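Genome polyprotein (Rhinovirus C, PDB 6KU8) is a viral polyprotein whose 3C cysteine protease, the part in this crystal, probably cleaves the polyprotein into its mature proteins and is bound here by the inhibitor rupintrivir. Local coordinates at residues R137-G151 / A162-A176. Sequence-based numbering, arbitrary orientation.
Sequences RLLKYNYPTKPGQCG and AIHVGGNGRVGYGAA. With AG7 (4-{2-(4-fluoro-benzyl)-6-methyl-5-[(5-methyl-isoxazole-3-carbonyl)-amino]-4-oxo-heptanoylamino}-5-(2-oxo-pyrrolidin-3-yl)-pentanoic acid ethyl ester), chain B.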
loop_
_atom_site.group_PDB
_atom_site.type_symbol
_atom_site.label_atom_id
_atom_site.label_comp_id
_atom_site.label_asym_id
_atom_site.label_seq_id
_atom_site.Cartn_x
_atom_site.Cartn_y
_atom_site.Cartn_z
ATOM N N ARG A 137 12.403 1.358 5.787
ATOM C CA ARG A 137 11.630 2.536 5.386
ATOM C C ARG A 137 10.174 2.460 5.839
ATOM O O ARG A 137 9.263 2.887 5.125
ATOM C CB ARG A 137 11.707 2.746 3.877
ATOM C CG ARG A 137 13.146 2.931 3.351
ATOM C CD ARG A 137 13.175 3.140 1.846
ATOM N NE ARG A 137 14.526 3.421 1.371
ATOM C CZ ARG A 137 14.914 3.361 0.101
ATOM N NH1 ARG A 137 14.047 3.043 -0.852
ATOM N NH2 ARG A 137 16.183 3.610 -0.212
ATOM N N LEU A 138 9.947 1.927 7.036
ATOM C CA LEU A 138 8.600 1.838 7.587
ATOM C C LEU A 138 8.218 3.130 8.293
ATOM O O LEU A 138 9.061 3.782 8.916
ATOM C CB LEU A 138 8.495 0.673 8.569
ATOM C CG LEU A 138 8.510 -0.701 7.905
ATOM C CD1 LEU A 138 8.603 -1.760 8.994
ATOM C CD2 LEU A 138 7.255 -0.874 7.046
ATOM N N LEU A 139 6.939 3.496 8.178
ATOM C CA LEU A 139 6.311 4.525 8.996
ATOM C C LEU A 139 5.425 3.817 10.026
ATOM O O LEU A 139 4.797 2.804 9.709
ATOM C CB LEU A 139 5.482 5.485 8.131
ATOM C CG LEU A 139 6.140 6.049 6.863
ATOM C CD1 LEU A 139 5.182 6.949 6.065
ATOM C CD2 LEU A 139 7.419 6.779 7.236
ATOM N N LYS A 140 5.406 4.316 11.269
ATOM C CA LYS A 140 4.665 3.648 12.336
ATOM C C LYS A 140 3.536 4.536 12.841
ATOM O O LYS A 140 3.673 5.762 12.906
ATOM C CB LYS A 140 5.583 3.262 13.508
ATOM C CG LYS A 140 4.897 2.355 14.561
ATOM C CD LYS A 140 4.842 2.952 15.958
ATOM C CE LYS A 140 4.858 4.454 15.968
ATOM N NZ LYS A 140 5.114 5.007 17.335
ATOM N N TYR A 141 2.401 3.907 13.184
ATOM C CA TYR A 141 1.276 4.635 13.750
ATOM C C TYR A 141 0.744 3.871 14.957
ATOM O O TYR A 141 0.705 2.634 14.956
ATOM C CB TYR A 141 0.148 4.884 12.707
ATOM C CG TYR A 141 0.178 3.928 11.520
ATOM C CD1 TYR A 141 -0.720 2.875 11.416
ATOM C CD2 TYR A 141 1.116 4.084 10.511
ATOM C CE1 TYR A 141 -0.675 1.994 10.329
ATOM C CE2 TYR A 141 1.177 3.213 9.441
ATOM C CZ TYR A 141 0.282 2.173 9.354
ATOM O OH TYR A 141 0.341 1.320 8.279
ATOM N N ASN A 142 0.359 4.617 15.995
ATOM C CA ASN A 142 -0.174 4.029 17.229
ATOM C C ASN A 142 -1.663 3.746 17.043
ATOM O O ASN A 142 -2.533 4.454 17.546
ATOM C CB ASN A 142 0.073 4.952 18.418
ATOM C CG ASN A 142 1.557 5.196 18.669
ATOM O OD1 ASN A 142 2.374 4.276 18.571
ATOM N ND2 ASN A 142 1.914 6.434 18.986
ATOM N N TYR A 143 -1.947 2.692 16.276
ATOM C CA TYR A 143 -3.306 2.244 16.043
ATOM C C TYR A 143 -3.291 0.724 15.937
ATOM O O TYR A 143 -2.391 0.168 15.295
ATOM C CB TYR A 143 -3.891 2.865 14.768
ATOM C CG TYR A 143 -5.322 2.470 14.524
ATOM C CD1 TYR A 143 -6.378 3.239 15.012
ATOM C CD2 TYR A 143 -5.620 1.311 13.834
ATOM C CE1 TYR A 143 -7.697 2.860 14.793
ATOM C CE2 TYR A 143 -6.926 0.913 13.623
ATOM C CZ TYR A 143 -7.963 1.688 14.098
ATOM O OH TYR A 143 -9.259 1.276 13.860
ATOM N N PRO A 144 -4.277 0.012 16.562
ATOM C CA PRO A 144 -4.251 -1.471 16.544
ATOM C C PRO A 144 -4.818 -2.053 15.255
ATOM O O PRO A 144 -5.911 -2.631 15.196
ATOM C CB PRO A 144 -5.085 -1.829 17.784
ATOM C CG PRO A 144 -6.050 -0.673 17.933
ATOM C CD PRO A 144 -5.272 0.548 17.512
ATOM N N THR A 145 -4.052 -1.891 14.179
ATOM C CA THR A 145 -4.445 -2.425 12.889
ATOM C C THR A 145 -4.582 -3.945 12.968
ATOM O O THR A 145 -3.968 -4.608 13.808
ATOM C CB THR A 145 -3.411 -2.038 11.831
ATOM O OG1 THR A 145 -2.125 -2.492 12.257
ATOM C CG2 THR A 145 -3.363 -0.505 11.652
ATOM N N LYS A 146 -5.370 -4.499 12.047
ATOM C CA LYS A 146 -5.797 -5.889 12.108
ATOM C C LYS A 146 -5.387 -6.667 10.866
ATOM O O LYS A 146 -5.218 -6.085 9.789
ATOM C CB LYS A 146 -7.319 -5.986 12.264
ATOM C CG LYS A 146 -7.837 -5.439 13.586
ATOM C CD LYS A 146 -9.329 -5.681 13.752
ATOM C CE LYS A 146 -9.804 -5.224 15.133
ATOM N NZ LYS A 146 -9.064 -5.942 16.226
ATOM N N PRO A 147 -5.236 -7.990 10.979
ATOM C CA PRO A 147 -5.057 -8.806 9.774
ATOM C C PRO A 147 -6.180 -8.522 8.784
ATOM O O PRO A 147 -7.328 -8.294 9.173
ATOM C CB PRO A 147 -5.114 -10.245 10.304
ATOM C CG PRO A 147 -4.700 -10.129 11.749
ATOM C CD PRO A 147 -5.191 -8.791 12.221
ATOM N N GLY A 148 -5.839 -8.519 7.494
ATOM C CA GLY A 148 -6.774 -8.201 6.440
ATOM C C GLY A 148 -6.771 -6.748 5.991
ATOM O O GLY A 148 -7.378 -6.433 4.965
ATOM N N GLN A 149 -6.095 -5.861 6.714
ATOM C CA GLN A 149 -6.006 -4.466 6.321
ATOM C C GLN A 149 -4.758 -4.164 5.499
ATOM O O GLN A 149 -4.531 -3.005 5.148
ATOM C CB GLN A 149 -6.055 -3.576 7.564
ATOM C CG GLN A 149 -7.369 -3.702 8.308
ATOM C CD GLN A 149 -7.381 -2.924 9.588
ATOM O OE1 GLN A 149 -6.327 -2.555 10.113
ATOM N NE2 GLN A 149 -8.581 -2.649 10.103
ATOM N N CYS A 150 -3.950 -5.171 5.171
ATOM C CA CYS A 150 -2.748 -4.892 4.403
ATOM C C CYS A 150 -3.099 -4.359 3.021
ATOM O O CYS A 150 -4.124 -4.715 2.428
ATOM C CB CYS A 150 -1.867 -6.130 4.288
ATOM S SG CYS A 150 -0.820 -6.305 5.752
ATOM N N GLY A 151 -2.202 -3.526 2.499
ATOM C CA GLY A 151 -2.435 -2.776 1.296
ATOM C C GLY A 151 -3.249 -1.527 1.506
ATOM O O GLY A 151 -3.203 -0.628 0.661
ATOM N N ALA A 162 1.723 5.955 2.538
ATOM C CA ALA A 162 2.187 4.588 2.769
ATOM C C ALA A 162 1.076 3.617 2.393
ATOM O O ALA A 162 -0.074 4.014 2.208
ATOM C CB ALA A 162 2.607 4.363 4.232
ATOM N N ILE A 163 1.444 2.340 2.244
ATOM C CA ILE A 163 0.482 1.246 2.266
ATOM C C ILE A 163 0.736 0.421 3.523
ATOM O O ILE A 163 1.887 0.220 3.934
ATOM C CB ILE A 163 0.541 0.375 0.992
ATOM C CG1 ILE A 163 1.907 -0.323 0.886
ATOM C CG2 ILE A 163 0.161 1.237 -0.246
ATOM C CD1 ILE A 163 1.976 -1.394 -0.208
ATOM N N HIS A 164 -0.344 -0.032 4.140
ATOM C CA HIS A 164 -0.243 -0.771 5.386
ATOM C C HIS A 164 0.345 -2.152 5.134
ATOM O O HIS A 164 -0.109 -2.865 4.232
ATOM C CB HIS A 164 -1.619 -0.914 6.031
ATOM C CG HIS A 164 -1.553 -1.578 7.359
ATOM N ND1 HIS A 164 -1.005 -0.957 8.459
ATOM C CD2 HIS A 164 -1.866 -2.835 7.748
ATOM C CE1 HIS A 164 -1.031 -1.787 9.485
ATOM N NE2 HIS A 164 -1.537 -2.937 9.077
ATOM N N VAL A 165 1.340 -2.555 5.940
ATOM C CA VAL A 165 1.983 -3.842 5.654
ATOM C C VAL A 165 2.160 -4.735 6.886
ATOM O O VAL A 165 2.450 -5.924 6.743
ATOM C CB VAL A 165 3.340 -3.648 4.946
ATOM C CG1 VAL A 165 3.152 -3.041 3.557
ATOM C CG2 VAL A 165 4.299 -2.808 5.813
ATOM N N GLY A 166 1.977 -4.206 8.091
ATOM C CA GLY A 166 2.076 -5.078 9.253
ATOM C C GLY A 166 1.624 -4.418 10.538
ATOM O O GLY A 166 1.253 -3.241 10.568
ATOM N N GLY A 167 1.637 -5.210 11.605
ATOM C CA GLY A 167 1.282 -4.708 12.925
ATOM C C GLY A 167 1.465 -5.796 13.963
ATOM O O GLY A 167 1.722 -6.957 13.639
ATOM N N ASN A 168 1.319 -5.400 15.232
ATOM C CA ASN A 168 1.562 -6.310 16.348
ATOM C C ASN A 168 0.408 -6.308 17.346
ATOM O O ASN A 168 0.596 -6.681 18.514
ATOM C CB ASN A 168 2.883 -5.970 17.056
ATOM C CG ASN A 168 2.791 -4.711 17.910
ATOM O OD1 ASN A 168 1.884 -3.895 17.741
ATOM N ND2 ASN A 168 3.731 -4.559 18.849
ATOM N N GLY A 169 -0.785 -5.901 16.921
ATOM C CA GLY A 169 -1.906 -5.761 17.826
ATOM C C GLY A 169 -1.989 -4.421 18.524
ATOM O O GLY A 169 -3.066 -4.049 19.002
ATOM N N ARG A 170 -0.892 -3.691 18.602
ATOM C CA ARG A 170 -0.875 -2.383 19.243
ATOM C C ARG A 170 -0.566 -1.255 18.265
ATOM O O ARG A 170 -1.179 -0.196 18.342
ATOM C CB ARG A 170 0.152 -2.368 20.397
ATOM C CG ARG A 170 -0.209 -3.273 21.577
ATOM C CD ARG A 170 -1.527 -2.837 22.179
ATOM N NE ARG A 170 -1.447 -1.415 22.517
ATOM C CZ ARG A 170 -2.441 -0.536 22.396
ATOM N NH1 ARG A 170 -3.633 -0.911 21.943
ATOM N NH2 ARG A 170 -2.228 0.732 22.729
ATOM N N VAL A 171 0.366 -1.458 17.336
ATOM C CA VAL A 171 0.749 -0.431 16.373
ATOM C C VAL A 171 0.668 -1.016 14.969
ATOM O O VAL A 171 0.577 -2.230 14.776
ATOM C CB VAL A 171 2.163 0.111 16.624
ATOM C CG1 VAL A 171 2.274 0.720 18.035
ATOM C CG2 VAL A 171 3.179 -1.002 16.406
ATOM N N GLY A 172 0.721 -0.128 13.981
ATOM C CA GLY A 172 0.760 -0.526 12.590
ATOM C C GLY A 172 2.006 0.020 11.922
ATOM O O GLY A 172 2.515 1.075 12.298
ATOM N N TYR A 173 2.501 -0.720 10.930
ATOM C CA TYR A 173 3.666 -0.341 10.141
ATOM C C TYR A 173 3.213 -0.172 8.698
ATOM O O TYR A 173 2.533 -1.045 8.152
ATOM C CB TYR A 173 4.788 -1.396 10.211
ATOM C CG TYR A 173 5.130 -1.838 11.618
ATOM C CD1 TYR A 173 6.029 -1.129 12.389
ATOM C CD2 TYR A 173 4.548 -2.969 12.166
ATOM C CE1 TYR A 173 6.350 -1.534 13.685
ATOM C CE2 TYR A 173 4.838 -3.379 13.464
ATOM C CZ TYR A 173 5.741 -2.660 14.214
ATOM O OH TYR A 173 6.043 -3.077 15.486
ATOM N N GLY A 174 3.570 0.952 8.104
ATOM C CA GLY A 174 3.293 1.211 6.699
ATOM C C GLY A 174 4.601 1.325 5.926
ATOM O O GLY A 174 5.571 1.892 6.427
ATOM N N ALA A 175 4.611 0.778 4.716
ATOM C CA ALA A 175 5.753 0.956 3.826
ATOM C C ALA A 175 5.678 2.350 3.207
ATOM O O ALA A 175 4.689 2.685 2.549
ATOM C CB ALA A 175 5.762 -0.122 2.737
ATOM N N ALA A 176 6.711 3.162 3.413
ATOM C CA ALA A 176 6.682 4.522 2.890
ATOM C C ALA A 176 6.540 4.509 1.372
ATOM O O ALA A 176 7.234 3.762 0.671
ATOM C CB ALA A 176 7.937 5.293 3.298
HETATM C C01 AG7 B . 2.828 -9.282 10.410
HETATM C C02 AG7 B . 2.811 -10.082 9.119
HETATM O O03 AG7 B . 2.208 -8.279 10.618
HETATM C C04 AG7 B . 2.294 -9.328 7.902
HETATM C C05 AG7 B . 2.774 -10.174 6.735
HETATM C C06 AG7 B . 4.253 -9.890 6.429
HETATM C C07 AG7 B . 4.688 -8.584 6.265
HETATM C C08 AG7 B . 6.021 -8.324 5.991
HETATM C C09 AG7 B . 6.933 -9.367 5.882
HETATM C C10 AG7 B . 6.503 -10.677 6.047
HETATM C C11 AG7 B . 5.166 -10.939 6.321
HETATM N N12 AG7 B . -0.018 -8.099 7.754
HETATM C C13 AG7 B . -1.463 -8.176 8.032
HETATM C C14 AG7 B . -1.735 -6.962 8.906
HETATM C C15 AG7 B . -1.166 -7.203 10.356
HETATM C C16 AG7 B . -1.792 -6.086 11.337
HETATM N N17 AG7 B . -2.071 -6.659 12.497
HETATM O O18 AG7 B . -1.960 -4.948 11.055
HETATM C C19 AG7 B . -2.462 -8.267 6.872
HETATM C C20 AG7 B . -1.852 -9.020 5.679
HETATM C C21 AG7 B . -2.456 -10.385 5.919
HETATM O O22 AG7 B . -1.728 -11.547 5.680
HETATM O O23 AG7 B . -3.553 -10.424 6.357
HETATM C C47 AG7 B . 0.777 -9.273 8.072
HETATM O O48 AG7 B . 0.215 -10.221 8.505
HETATM C C50 AG7 B . -2.457 -12.687 6.020
HETATM C C53 AG7 B . -1.764 -13.901 5.404
HETATM C C57 AG7 B . 3.749 -9.940 11.420
HETATM N N58 AG7 B . 3.921 -9.085 12.530
HETATM C C59 AG7 B . 5.185 -9.085 13.179
HETATM O O60 AG7 B . 6.143 -9.726 12.880
HETATM C C78 AG7 B . 3.132 -11.235 11.954
HETATM C C81 AG7 B . 4.101 -12.051 12.819
HETATM F F1 AG7 B . 8.250 -9.099 5.616
HETATM C C82 AG7 B . 1.865 -10.898 12.748
HETATM C C83 AG7 B . -1.707 -8.133 12.435
HETATM C C84 AG7 B . -1.527 -8.392 10.867
HETATM C C1 AG7 B . 5.117 -8.158 14.334
HETATM O O HOH W 1 -1.644 -3.895 15.169
#
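Leu139 and Tyr141 pair antiparallel with Gly174 and Gly172, and the short axes of strands 138-141 and 172-176 approach to 4.4 Å. Leu139 N reaches Gly174 O at 2.7 Å, and the return bond from Gly174 N to Leu139 O is nearly straight (174°). Further on, Gly151 N donates to His164 O, which ties the loop after the strand to strand 162-167.

The Tyr141 ring lies against glycine backbone, with Gly172 O over the centre of one face. The phenol OH meets His164 ND1 at 2.7 Å, close to the plane of both rings. The two rings touch rim to rim, their planes turned by 51°. His164 CG is anti to its backbone N (chi1 -176°), which carries the imidazole across to the loop. Its NE2 donates to AG7 O18 at 2.9 Å in an almost straight bond. Thr145 OG1 donates to the same oxygen at 2.7 Å, so two bonds grip the lactam carbonyl. The lactam N17 donates to Thr145 O, which also takes a hydrogen bond from a water bridging to Val171 O. Tyr141 probably fixes the rotation of the imidazole.

On the other side of the sheet, Leu138 packs its CD2 on Val165 CG2 at 3.7 Å and its CD1 on Tyr173 CB.

Cys150 follows on the loop, with His43 beside it; with Glu74 they fit a Cys-His-Glu triad. The arrangement is that of the S1 pocket in the C-terminal barrel of a chymotrypsin-like 3C protease, where a histidine and a threonine read the P1 glutamine that the lactam mimics.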